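Local coordinates for protein paenibacillus xanthan lyase (Paenibacillus, PDB 6F2P) that probably cleaves xanthan by beta-elimination, as a calcium-binding polysaccharide lyase of family 8, at residues A[25-30]-A[341-346]; A[515-520]-A[548-553]; A[645-650]-A[660-665]. All blocks are in the same frame, centred on the assembly; numbering follows the deposited sequence.

Contact 1: A[25-30]-A[341-346]; sequences LSDPDI and DLIIAA
Asp27 OD1 lies beside the Ile343 side chain and takes two backbone N-H groups. Ile30 N gives the straighter bond, at 3.2 Å from Asp27 OD1 with an angle of 161°, and comes from above the carboxylate plane. Asp29 N lies 2.9 Å from Asp27 OD1, but the bond is bent and weak. This makes Asp27 the N-cap of helix 28-46. The helix start would tend to stabilise its negative charge. Asp27 OD2 has a weak hydrogen bond to Asn347 on the other helix. The contact thus joins the first turn of helix 28-46 to helix 340-351, within the alpha-helical part of the lyase. Between the two helices the side chains pack through apolar atoms. Ile343 reaches over with two branches. Ile343 CG2, anti to the backbone N, sits 3.7 Å from Ile30 CG1 and also meets the CB of Asp29. The extended CG1 arm lays Ile343 CD1 at 3.6 Å from Asp29 O. Beside it, Ile30 CD1 meets Ile344 CG1 at 3.9 Å, the two side chains crossing at a slant. The Asp29 carboxylate turns to a salt bridge with Lys332, whose neighbours Asp331 and Thr333 bind calcium.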
ATOM      1  N   LEU A  25     -38.346  31.201  -2.234  1.00 24.11           N
ATOM      2  CA  LEU A  25     -39.224  30.162  -2.763  1.00 21.23           C
ATOM      3  C   LEU A  25     -39.315  30.177  -4.289  1.00 25.87           C
ATOM      4  O   LEU A  25     -39.925  29.283  -4.879  1.00 27.47           O
ATOM      5  CB  LEU A  25     -40.620  30.254  -2.147  1.00 19.36           C
ATOM      6  CG  LEU A  25     -40.712  30.204  -0.618  1.00 26.87           C
ATOM      7  CD1 LEU A  25     -42.093  30.622  -0.162  1.00 18.64           C
ATOM      8  CD2 LEU A  25     -40.380  28.819  -0.078  1.00 23.37           C
ATOM      9  N   SER A  26     -38.723  31.187  -4.924  1.00 25.69           N
ATOM     10  CA  SER A  26     -38.696  31.253  -6.389  1.00 30.56           C
ATOM     11  C   SER A  26     -37.557  30.417  -6.963  1.00 33.52           C
ATOM     12  O   SER A  26     -37.509  30.139  -8.166  1.00 29.76           O
ATOM     13  CB  SER A  26     -38.615  32.698  -6.883  1.00 29.80           C
ATOM     14  OG  SER A  26     -39.856  33.352  -6.691  1.00 46.57           O
ATOM     15  N   ASP A  27     -36.635  30.035  -6.083  1.00 37.11           N
ATOM     16  CA  ASP A  27     -35.617  29.039  -6.382  1.00 28.19           C
ATOM     17  C   ASP A  27     -36.343  27.707  -6.574  1.00 30.60           C
ATOM     18  O   ASP A  27     -36.852  27.125  -5.613  1.00 30.61           O
ATOM     19  CB  ASP A  27     -34.639  28.971  -5.206  1.00 26.72           C
ATOM     20  CG  ASP A  27     -33.499  27.990  -5.425  1.00 40.04           C
ATOM     21  OD1 ASP A  27     -33.726  26.899  -6.004  1.00 35.08           O
ATOM     22  OD2 ASP A  27     -32.367  28.316  -4.988  1.00 39.85           O
ATOM     23  N   PRO A  28     -36.393  27.217  -7.821  1.00 31.78           N
ATOM     24  CA  PRO A  28     -37.184  26.023  -8.160  1.00 27.05           C
ATOM     25  C   PRO A  28     -36.689  24.794  -7.415  1.00 28.99           C
ATOM     26  O   PRO A  28     -37.462  23.875  -7.129  1.00 28.77           O
ATOM     27  CB  PRO A  28     -36.940  25.850  -9.661  1.00 25.00           C
ATOM     28  CG  PRO A  28     -35.594  26.506  -9.901  1.00 31.95           C
ATOM     29  CD  PRO A  28     -35.523  27.656  -8.926  1.00 29.49           C
ATOM     30  N   ASP A  29     -35.397  24.783  -7.107  1.00 33.05           N
ATOM     31  CA  ASP A  29     -34.820  23.691  -6.348  1.00 33.22           C
ATOM     32  C   ASP A  29     -35.386  23.662  -4.933  1.00 31.29           C
ATOM     33  O   ASP A  29     -35.809  22.606  -4.455  1.00 31.65           O
ATOM     34  CB  ASP A  29     -33.300  23.787  -6.363  1.00 37.14           C
ATOM     35  CG  ASP A  29     -32.734  23.559  -7.743  1.00 38.29           C
ATOM     36  OD1 ASP A  29     -33.206  22.611  -8.418  1.00 32.06           O
ATOM     37  OD2 ASP A  29     -31.844  24.335  -8.158  1.00 37.08           O
ATOM     38  N   ILE A  30     -35.430  24.825  -4.281  1.00 30.41           N
ATOM     39  CA  ILE A  30     -36.091  24.937  -2.981  1.00 26.51           C
ATOM     40  C   ILE A  30     -37.573  24.575  -3.067  1.00 25.78           C
ATOM     41  O   ILE A  30     -38.088  23.822  -2.230  1.00 26.72           O
ATOM     42  CB  ILE A  30     -35.940  26.339  -2.373  1.00 24.11           C
ATOM     43  CG1 ILE A  30     -34.463  26.615  -2.072  1.00 22.31           C
ATOM     44  CG2 ILE A  30     -36.789  26.466  -1.118  1.00 15.08           C
ATOM     45  CD1 ILE A  30     -34.179  28.002  -1.551  1.00 19.61           C
ATOM     46  N   ASP A 341     -31.486  23.663   3.418  1.00 18.64           N
ATOM     47  CA  ASP A 341     -30.287  24.312   3.924  1.00 21.24           C
ATOM     48  C   ASP A 341     -29.109  24.142   2.974  1.00 25.82           C
ATOM     49  O   ASP A 341     -28.424  25.110   2.626  1.00 22.05           O
ATOM     50  CB  ASP A 341     -29.923  23.724   5.282  1.00 23.36           C
ATOM     51  CG  ASP A 341     -29.122  24.678   6.120  1.00 26.47           C
ATOM     52  OD1 ASP A 341     -29.311  25.904   5.957  1.00 27.39           O
ATOM     53  OD2 ASP A 341     -28.304  24.207   6.937  1.00 31.27           O
ATOM     54  N   LEU A 342     -28.885  22.905   2.549  1.00 21.35           N
ATOM     55  CA  LEU A 342     -27.797  22.616   1.628  1.00 19.17           C
ATOM     56  C   LEU A 342     -28.073  23.130   0.222  1.00 22.08           C
ATOM     57  O   LEU A 342     -27.143  23.516  -0.480  1.00 22.12           O
ATOM     58  CB  LEU A 342     -27.493  21.121   1.609  1.00 20.01           C
ATOM     59  CG  LEU A 342     -26.799  20.667   2.886  1.00 19.03           C
ATOM     60  CD1 LEU A 342     -26.877  19.166   3.040  1.00  8.99           C
ATOM     61  CD2 LEU A 342     -25.357  21.149   2.860  1.00 17.99           C
ATOM     62  N   ILE A 343     -29.343  23.137  -0.187  1.00 20.93           N
ATOM     63  CA  ILE A 343     -29.713  23.695  -1.483  1.00 15.00           C
ATOM     64  C   ILE A 343     -29.308  25.157  -1.513  1.00 23.61           C
ATOM     65  O   ILE A 343     -28.727  25.650  -2.487  1.00 25.31           O
ATOM     66  CB  ILE A 343     -31.216  23.614  -1.716  1.00 20.65           C
ATOM     67  CG1 ILE A 343     -31.650  22.155  -1.823  1.00 24.59           C
ATOM     68  CG2 ILE A 343     -31.598  24.386  -2.968  1.00 19.89           C
ATOM     69  CD1 ILE A 343     -33.101  21.980  -2.091  1.00 18.13           C
ATOM     70  N   ILE A 344     -29.598  25.843  -0.415  1.00 23.77           N
ATOM     71  CA  ILE A 344     -29.252  27.243  -0.278  1.00 20.86           C
ATOM     72  C   ILE A 344     -27.744  27.421  -0.360  1.00 21.79           C
ATOM     73  O   ILE A 344     -27.253  28.224  -1.160  1.00 23.53           O
ATOM     74  CB  ILE A 344     -29.781  27.801   1.037  1.00 22.57           C
ATOM     75  CG1 ILE A 344     -31.312  27.742   1.042  1.00 16.50           C
ATOM     76  CG2 ILE A 344     -29.300  29.223   1.235  1.00 25.91           C
ATOM     77  CD1 ILE A 344     -31.920  28.001   2.396  1.00 16.70           C
ATOM     78  N   ALA A 345     -27.017  26.655   0.449  1.00 22.18           N
ATOM     79  CA  ALA A 345     -25.554  26.701   0.449  1.00 23.56           C
ATOM     80  C   ALA A 345     -24.989  26.375  -0.927  1.00 25.57           C
ATOM     81  O   ALA A 345     -24.113  27.073  -1.420  1.00 24.93           O
ATOM     82  CB  ALA A 345     -24.984  25.757   1.485  1.00 17.59           C
ATOM     83  N   ALA A 346     -25.504  25.320  -1.548  1.00 26.74           N
ATOM     84  CA  ALA A 346     -25.015  24.883  -2.852  1.00 21.20           C
ATOM     85  C   ALA A 346     -25.261  25.931  -3.918  1.00 22.75           C
ATOM     86  O   ALA A 346     -24.377  26.229  -4.708  1.00 30.45           O
ATOM     87  CB  ALA A 346     -25.671  23.569  -3.255  1.00 20.10           C
TER

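Contact 2: A[515-520]-A[548-553]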
ATOM      1  N   ARG A 515     -18.225  -2.670 -21.047  1.00 16.54           N
ATOM      2  CA  ARG A 515     -18.724  -1.303 -20.983  1.00 15.05           C
ATOM      3  C   ARG A 515     -20.216  -1.235 -21.210  1.00 21.20           C
ATOM      4  O   ARG A 515     -20.733  -1.891 -22.109  1.00 22.04           O
ATOM      5  CB  ARG A 515     -18.041  -0.453 -22.056  1.00 20.60           C
ATOM      6  CG  ARG A 515     -18.194   1.051 -21.869  1.00 15.92           C
ATOM      7  CD  ARG A 515     -17.222   1.549 -20.812  1.00 19.94           C
ATOM      8  NE  ARG A 515     -17.304   2.992 -20.612  1.00 20.80           N
ATOM      9  CZ  ARG A 515     -16.697   3.630 -19.615  1.00 16.71           C
ATOM     10  NH1 ARG A 515     -15.976   2.941 -18.745  1.00 13.67           N
ATOM     11  NH2 ARG A 515     -16.817   4.946 -19.484  1.00 15.17           N
ATOM     12  N   LYS A 516     -20.905  -0.422 -20.416  1.00 24.08           N
ATOM     13  CA  LYS A 516     -22.324  -0.188 -20.650  1.00 20.36           C
ATOM     14  C   LYS A 516     -22.498   0.784 -21.806  1.00 20.84           C
ATOM     15  O   LYS A 516     -21.797   1.791 -21.885  1.00 24.50           O
ATOM     16  CB  LYS A 516     -23.015   0.355 -19.404  1.00 21.58           C
ATOM     17  CG  LYS A 516     -24.517   0.158 -19.435  1.00 20.56           C
ATOM     18  CD  LYS A 516     -25.231   1.266 -18.719  1.00 25.18           C
ATOM     19  CE  LYS A 516     -24.791   1.357 -17.288  1.00 19.72           C
ATOM     20  NZ  LYS A 516     -25.230   2.648 -16.714  1.00 23.17           N
ATOM     21  N   LEU A 517     -23.443   0.484 -22.690  1.00 21.36           N
ATOM     22  CA  LEU A 517     -23.617   1.246 -23.921  1.00 20.62           C
ATOM     23  C   LEU A 517     -24.819   2.181 -23.848  1.00 20.55           C
ATOM     24  O   LEU A 517     -25.491   2.257 -22.818  1.00 24.72           O
ATOM     25  CB  LEU A 517     -23.747   0.289 -25.108  1.00 18.91           C
ATOM     26  CG  LEU A 517     -22.611  -0.738 -25.161  1.00 21.92           C
ATOM     27  CD1 LEU A 517     -22.731  -1.655 -26.367  1.00 19.23           C
ATOM     28  CD2 LEU A 517     -21.267  -0.018 -25.166  1.00 21.83           C
ATOM     29  N   ASN A 518     -25.085   2.899 -24.937  1.00 16.24           N
ATOM     30  CA  ASN A 518     -26.279   3.726 -25.010  1.00 17.52           C
ATOM     31  C   ASN A 518     -27.532   2.851 -25.045  1.00 21.65           C
ATOM     32  O   ASN A 518     -27.433   1.619 -25.040  1.00 20.92           O
ATOM     33  CB  ASN A 518     -26.224   4.697 -26.193  1.00 13.48           C
ATOM     34  CG  ASN A 518     -26.098   3.997 -27.534  1.00 22.42           C
ATOM     35  OD1 ASN A 518     -26.583   2.878 -27.732  1.00 22.49           O
ATOM     36  ND2 ASN A 518     -25.450   4.667 -28.475  1.00 22.31           N
ATOM     37  N   SER A 519     -28.705   3.476 -25.087  1.00 23.03           N
ATOM     38  CA  SER A 519     -29.957   2.730 -24.928  1.00 28.95           C
ATOM     39  C   SER A 519     -30.221   1.789 -26.101  1.00 22.99           C
ATOM     40  O   SER A 519     -30.921   0.794 -25.951  1.00 28.98           O
ATOM     41  CB  SER A 519     -31.143   3.667 -24.698  1.00 21.19           C
ATOM     42  OG  SER A 519     -31.346   4.496 -25.823  1.00 37.63           O
ATOM     43  N   SER A 520     -29.646   2.101 -27.260  1.00 22.02           N
ATOM     44  CA  SER A 520     -29.713   1.204 -28.413  1.00 17.80           C
ATOM     45  C   SER A 520     -28.720   0.054 -28.269  1.00 23.87           C
ATOM     46  O   SER A 520     -28.967  -1.059 -28.741  1.00 27.73           O
ATOM     47  CB  SER A 520     -29.388   1.963 -29.694  1.00 17.41           C
ATOM     48  OG  SER A 520     -30.047   3.213 -29.712  1.00 31.21           O
ATOM     49  N   ILE A 548      -8.606  -1.606 -31.317  1.00 21.52           N
ATOM     50  CA  ILE A 548     -10.055  -1.576 -31.269  1.00 20.17           C
ATOM     51  C   ILE A 548     -10.459  -0.165 -30.861  1.00 22.41           C
ATOM     52  O   ILE A 548      -9.794   0.456 -30.030  1.00 17.67           O
ATOM     53  CB  ILE A 548     -10.592  -2.582 -30.220  1.00 21.65           C
ATOM     54  CG1 ILE A 548     -10.319  -4.022 -30.645  1.00 18.19           C
ATOM     55  CG2 ILE A 548     -12.088  -2.406 -30.000  1.00 19.35           C
ATOM     56  CD1 ILE A 548     -10.926  -5.052 -29.718  1.00 17.31           C
ATOM     57  N   HIS A 549     -11.538   0.346 -31.443  1.00 21.17           N
ATOM     58  CA  HIS A 549     -12.089   1.617 -31.003  1.00 18.99           C
ATOM     59  C   HIS A 549     -13.579   1.453 -30.719  1.00 23.33           C
ATOM     60  O   HIS A 549     -14.334   0.997 -31.575  1.00 21.09           O
ATOM     61  CB  HIS A 549     -11.858   2.706 -32.046  1.00 16.68           C
ATOM     62  CG  HIS A 549     -12.415   4.041 -31.660  1.00 23.76           C
ATOM     63  ND1 HIS A 549     -13.749   4.359 -31.797  1.00 24.37           N
ATOM     64  CD2 HIS A 549     -11.820   5.140 -31.136  1.00 25.92           C
ATOM     65  CE1 HIS A 549     -13.951   5.594 -31.377  1.00 24.44           C
ATOM     66  NE2 HIS A 549     -12.797   6.092 -30.971  1.00 22.83           N
ATOM     67  N   LEU A 550     -13.984   1.812 -29.505  1.00 21.06           N
ATOM     68  CA  LEU A 550     -15.379   1.770 -29.101  1.00 21.27           C
ATOM     69  C   LEU A 550     -15.852   3.190 -28.844  1.00 24.08           C
ATOM     70  O   LEU A 550     -15.311   3.871 -27.972  1.00 28.24           O
ATOM     71  CB  LEU A 550     -15.550   0.940 -27.829  1.00 22.77           C
ATOM     72  CG  LEU A 550     -16.962   1.045 -27.237  1.00 23.00           C
ATOM     73  CD1 LEU A 550     -17.980   0.579 -28.254  1.00 20.82           C
ATOM     74  CD2 LEU A 550     -17.111   0.265 -25.932  1.00 11.69           C
ATOM     75  N   ALA A 551     -16.855   3.639 -29.593  1.00 23.36           N
ATOM     76  CA  ALA A 551     -17.288   5.030 -29.504  1.00 22.35           C
ATOM     77  C   ALA A 551     -18.111   5.268 -28.242  1.00 23.65           C
ATOM     78  O   ALA A 551     -18.916   4.429 -27.847  1.00 21.57           O
ATOM     79  CB  ALA A 551     -18.064   5.436 -30.750  1.00 18.26           C
ATOM     80  N   GLY A 552     -17.894   6.412 -27.602  1.00 21.24           N
ATOM     81  CA  GLY A 552     -18.566   6.707 -26.352  1.00 22.61           C
ATOM     82  C   GLY A 552     -19.963   7.246 -26.566  1.00 24.48           C
ATOM     83  O   GLY A 552     -20.230   7.909 -27.570  1.00 24.44           O
ATOM     84  N   SER A 553     -20.851   6.978 -25.610  1.00 30.31           N
ATOM     85  CA  SER A 553     -22.249   7.406 -25.709  1.00 26.34           C
ATOM     86  C   SER A 553     -22.388   8.927 -25.667  1.00 22.59           C
ATOM     87  O   SER A 553     -23.435   9.476 -25.985  1.00 27.80           O
ATOM     88  CB  SER A 553     -23.084   6.782 -24.589  1.00 21.06           C
ATOM     89  OG  SER A 553     -22.944   5.374 -24.572  1.00 23.83           O
TER
HETATM   90  O   HOH W   1     -22.505   4.285 -22.386  1.00 27.52           O
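Leu550 CD2 makes the apolar part of this contact. Leu550 CD2 lies 4.1 Å from Arg515 CB and 4.2 Å from Leu517 CD2. One methyl therefore touches the base of the arginine and the end of a leucine branch. At the far end of the contact, Ser553 takes over. Ser553 OG stands 3.3 Å from Asn518 N, but the angle is poor and no hydrogen bond forms. Ser553 OG is also 3.7 Å from Asn518 CB. A water bridges Lys516 O and Ser553 OG, though the link to the serine is modelled too short and is doubtful. The second shell helps to hold these groups. The side chain of Asn523 bonds to Ser553 OG and Ala551 O through ND2, and to Asn518 N through OD1, so one amide ties both segments together. Asn518 ND2 pairs with Asn522. The Arg515 chain, with CG anti to the backbone N, bends at chi2 (79°); this carries its NH1 to Leu414 O while CB stays against Leu550. Strand 508-516 belongs to a five-stranded sheet and strand 545-550 to a nine-stranded one, both in the super-sandwich domain. The contact joins them where both segments run on into loops, and Met600 of strand 595-607 touches both Leu517 and Leu550.

Contact 3: A[645-650]-A[660-665]; sequences SAQAVK and NFWNDE
The Trp662 indole meets Gln647 at its edge. Gln647 OE1 accepts from Trp662 NE1 at 2.9 Å and lies only 11° out of the ring plane. The bond is bent, and the indole nitrogen stands above the plane of the amide carbonyl. Amide and ring planes are 50° apart. Gln647 CG, Ala646 N and Ser645 C also line the ring edge in plane. On one face, Asn660 CB sits 4.1 Å above the Trp662 plane, toward the rim. The Trp662 ring also meets that of Trp456 at a slant. The segments lie at the open end of the beta hairpin of strands 646-651 and 656-661, in the C-terminal beta-sandwich domain. Gln647 and Asn660 form an antiparallel hydrogen-bonded pair, with Asn660 N to Gln647 O at 2.9 Å and Gln647 N to Asn660 O at 3.1 Å. Ala646 and Phe661 form the next, non-hydrogen-bonded pair, and Ala646 CB touches Phe661 CD1 at 4.4 Å. Past the strand end, Trp662 N still bonds to Ser645 O at 3.2 Å. With CG anti to its carbonyl carbon (chi1 -67°), Trp662 brings NE1 to the glutamine. Ser485 OG, in the super-sandwich domain, bonds to both Gln647 OE1 and Asn660 ND2. Gln647 NE2 is held by Asn642 OD1 and Lys483 O.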
ATOM      1  N   SER A 645       9.116 -13.122 -13.752  1.00 18.37           N
ATOM      2  CA  SER A 645      10.244 -12.633 -12.982  1.00 17.75           C
ATOM      3  C   SER A 645      10.136 -11.121 -12.851  1.00 18.09           C
ATOM      4  O   SER A 645      10.482 -10.553 -11.808  1.00 16.85           O
ATOM      5  CB  SER A 645      11.570 -13.054 -13.618  1.00 15.05           C
ATOM      6  OG  SER A 645      12.666 -12.616 -12.832  1.00 28.06           O
ATOM      7  N   ALA A 646       9.636 -10.476 -13.904  1.00 12.64           N
ATOM      8  CA  ALA A 646       9.444  -9.031 -13.892  1.00 11.91           C
ATOM      9  C   ALA A 646       8.530  -8.592 -15.013  1.00 11.35           C
ATOM     10  O   ALA A 646       8.379  -9.292 -16.017  1.00 16.83           O
ATOM     11  CB  ALA A 646      10.786  -8.309 -14.005  1.00 11.08           C
ATOM     12  N   GLN A 647       7.940  -7.417 -14.844  1.00  7.55           N
ATOM     13  CA  GLN A 647       7.069  -6.842 -15.854  1.00 12.62           C
ATOM     14  C   GLN A 647       7.431  -5.378 -15.958  1.00 11.31           C
ATOM     15  O   GLN A 647       7.356  -4.640 -14.976  1.00 16.89           O
ATOM     16  CB  GLN A 647       5.589  -7.012 -15.468  1.00 10.17           C
ATOM     17  CG  GLN A 647       5.152  -8.468 -15.428  1.00 10.11           C
ATOM     18  CD  GLN A 647       3.763  -8.656 -14.881  1.00 17.74           C
ATOM     19  OE1 GLN A 647       3.514  -8.445 -13.689  1.00 21.36           O
ATOM     20  NE2 GLN A 647       2.838  -9.061 -15.746  1.00 16.36           N
ATOM     21  N   ALA A 648       7.845  -4.952 -17.139  1.00  9.49           N
ATOM     22  CA  ALA A 648       8.366  -3.603 -17.273  1.00 11.69           C
ATOM     23  C   ALA A 648       7.909  -2.926 -18.560  1.00 13.44           C
ATOM     24  O   ALA A 648       7.856  -3.549 -19.628  1.00 11.94           O
ATOM     25  CB  ALA A 648       9.881  -3.615 -17.174  1.00 14.16           C
ATOM     26  N   VAL A 649       7.561  -1.649 -18.429  1.00 12.52           N
ATOM     27  CA  VAL A 649       7.100  -0.836 -19.542  1.00 12.13           C
ATOM     28  C   VAL A 649       7.765   0.537 -19.482  1.00 13.72           C
ATOM     29  O   VAL A 649       7.895   1.135 -18.407  1.00 12.00           O
ATOM     30  CB  VAL A 649       5.567  -0.671 -19.505  1.00 13.31           C
ATOM     31  CG1 VAL A 649       5.084   0.284 -20.613  1.00 12.20           C
ATOM     32  CG2 VAL A 649       4.891  -2.017 -19.614  1.00 12.35           C
ATOM     33  N   LYS A 650       8.203   1.020 -20.638  1.00 13.95           N
ATOM     34  CA  LYS A 650       8.769   2.358 -20.754  1.00 17.07           C
ATOM     35  C   LYS A 650       7.915   3.194 -21.705  1.00 12.83           C
ATOM     36  O   LYS A 650       7.600   2.761 -22.805  1.00 13.30           O
ATOM     37  CB  LYS A 650      10.220   2.290 -21.253  1.00 14.92           C
ATOM     38  CG  LYS A 650      10.808   3.644 -21.680  1.00 20.17           C
ATOM     39  CD  LYS A 650      12.334   3.623 -21.704  1.00 16.29           C
ATOM     40  CE  LYS A 650      12.920   5.028 -21.938  1.00 33.06           C
ATOM     41  NZ  LYS A 650      14.412   5.090 -21.739  1.00 29.37           N
ATOM     42  N   ASN A 660       7.856  -3.861 -12.190  1.00 15.30           N
ATOM     43  CA  ASN A 660       7.537  -4.691 -11.038  1.00  9.77           C
ATOM     44  C   ASN A 660       8.462  -5.914 -10.965  1.00 14.15           C
ATOM     45  O   ASN A 660       8.561  -6.684 -11.920  1.00 13.89           O
ATOM     46  CB  ASN A 660       6.073  -5.130 -11.064  1.00 11.56           C
ATOM     47  CG  ASN A 660       5.099  -3.974 -10.831  1.00 13.19           C
ATOM     48  OD1 ASN A 660       5.431  -2.987 -10.169  1.00 10.82           O
ATOM     49  ND2 ASN A 660       3.883  -4.104 -11.369  1.00 10.02           N
ATOM     50  N   PHE A 661       9.145  -6.070  -9.832  1.00 12.51           N
ATOM     51  CA  PHE A 661      10.011  -7.216  -9.575  1.00 14.36           C
ATOM     52  C   PHE A 661       9.311  -8.228  -8.664  1.00 17.20           C
ATOM     53  O   PHE A 661       8.928  -7.898  -7.536  1.00 15.94           O
ATOM     54  CB  PHE A 661      11.297  -6.758  -8.891  1.00 15.97           C
ATOM     55  CG  PHE A 661      12.224  -5.976  -9.776  1.00 15.50           C
ATOM     56  CD1 PHE A 661      13.113  -6.627 -10.617  1.00 19.41           C
ATOM     57  CD2 PHE A 661      12.231  -4.592  -9.749  1.00 15.27           C
ATOM     58  CE1 PHE A 661      13.987  -5.911 -11.431  1.00 12.89           C
ATOM     59  CE2 PHE A 661      13.099  -3.872 -10.554  1.00 13.05           C
ATOM     60  CZ  PHE A 661      13.979  -4.534 -11.393  1.00 13.32           C
ATOM     61  N   TRP A 662       9.173  -9.463  -9.141  1.00 17.78           N
ATOM     62  CA  TRP A 662       8.362 -10.474  -8.456  1.00 15.88           C
ATOM     63  C   TRP A 662       9.111 -11.403  -7.498  1.00 20.17           C
ATOM     64  O   TRP A 662       8.487 -12.086  -6.683  1.00 21.94           O
ATOM     65  CB  TRP A 662       7.597 -11.314  -9.482  1.00 14.76           C
ATOM     66  CG  TRP A 662       6.564 -10.526 -10.215  1.00 15.84           C
ATOM     67  CD1 TRP A 662       6.592 -10.160 -11.527  1.00 14.69           C
ATOM     68  CD2 TRP A 662       5.352  -9.989  -9.673  1.00 14.07           C
ATOM     69  NE1 TRP A 662       5.470  -9.430 -11.839  1.00 13.12           N
ATOM     70  CE2 TRP A 662       4.692  -9.314 -10.718  1.00 15.21           C
ATOM     71  CE3 TRP A 662       4.755 -10.022  -8.408  1.00 13.86           C
ATOM     72  CZ2 TRP A 662       3.466  -8.674 -10.535  1.00 13.31           C
ATOM     73  CZ3 TRP A 662       3.540  -9.388  -8.230  1.00 11.80           C
ATOM     74  CH2 TRP A 662       2.911  -8.719  -9.286  1.00 10.84           C
ATOM     75  N   ASN A 663      10.438 -11.439  -7.593  1.00 20.51           N
ATOM     76  CA  ASN A 663      11.216 -12.400  -6.819  1.00 18.62           C
ATOM     77  C   ASN A 663      12.213 -11.756  -5.865  1.00 21.30           C
ATOM     78  O   ASN A 663      12.680 -10.638  -6.093  1.00 20.12           O
ATOM     79  CB  ASN A 663      11.945 -13.371  -7.749  1.00 18.00           C
ATOM     80  CG  ASN A 663      11.001 -14.118  -8.671  1.00 20.13           C
ATOM     81  OD1 ASN A 663      11.163 -14.088  -9.889  1.00 25.42           O
ATOM     82  ND2 ASN A 663      10.012 -14.797  -8.095  1.00 21.62           N
ATOM     83  N   ASP A 664      12.537 -12.468  -4.793  1.00 15.92           N
ATOM     84  CA  ASP A 664      13.539 -11.985  -3.859  1.00 19.72           C
ATOM     85  C   ASP A 664      14.937 -12.496  -4.230  1.00 23.00           C
ATOM     86  O   ASP A 664      15.692 -12.970  -3.377  1.00 30.83           O
ATOM     87  CB  ASP A 664      13.174 -12.374  -2.422  1.00 22.14           C
ATOM     88  CG  ASP A 664      12.169 -11.423  -1.790  1.00 19.17           C
ATOM     89  OD1 ASP A 664      12.040 -10.271  -2.263  1.00 19.45           O
ATOM     90  OD2 ASP A 664      11.519 -11.824  -0.800  1.00 28.08           O
ATOM     91  N   GLU A 665      15.265 -12.406  -5.515  1.00 19.34           N
ATOM     92  CA  GLU A 665      16.602 -12.727  -6.000  1.00 20.29           C
ATOM     93  C   GLU A 665      17.050 -11.581  -6.897  1.00 22.87           C
ATOM     94  O   GLU A 665      16.208 -10.838  -7.408  1.00 22.40           O
ATOM     95  CB  GLU A 665      16.600 -14.054  -6.767  1.00 16.65           C
ATOM     96  CG  GLU A 665      15.596 -14.108  -7.913  1.00 29.54           C
ATOM     97  CD  GLU A 665      15.664 -15.400  -8.726  1.00 42.80           C
ATOM     98  OE1 GLU A 665      15.029 -16.400  -8.328  1.00 42.48           O
ATOM     99  OE2 GLU A 665      16.345 -15.413  -9.777  1.00 53.19           O
TER
HETATM  100  O   HOH W   2      12.039 -10.415  -9.274  1.00 17.01           O

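How the contacts relate
The three contacts follow one another along the chain and sample three parts of the lyase. Contact 1 joins helices, contact 2 lies in the super-sandwich domain and contact 3 in the C-terminal beta-sandwich domain. None touches another. The nearest atoms of contacts 1 and 2 are about 23 Å apart, and those of contacts 2 and 3 about 17 Å. Contacts 1 and 3 are farthest apart, about 55 Å between centres. A bound calcium lies about 12 Å from the Asp29 side chain, and Glu651, directly after 645-650, binds another. In family 8 lyases the substrate cleft runs between the helical and central beta domains. Contact 1 belongs to the helical side and contact 2 to the beta side, with no catalytic residue assigned to either.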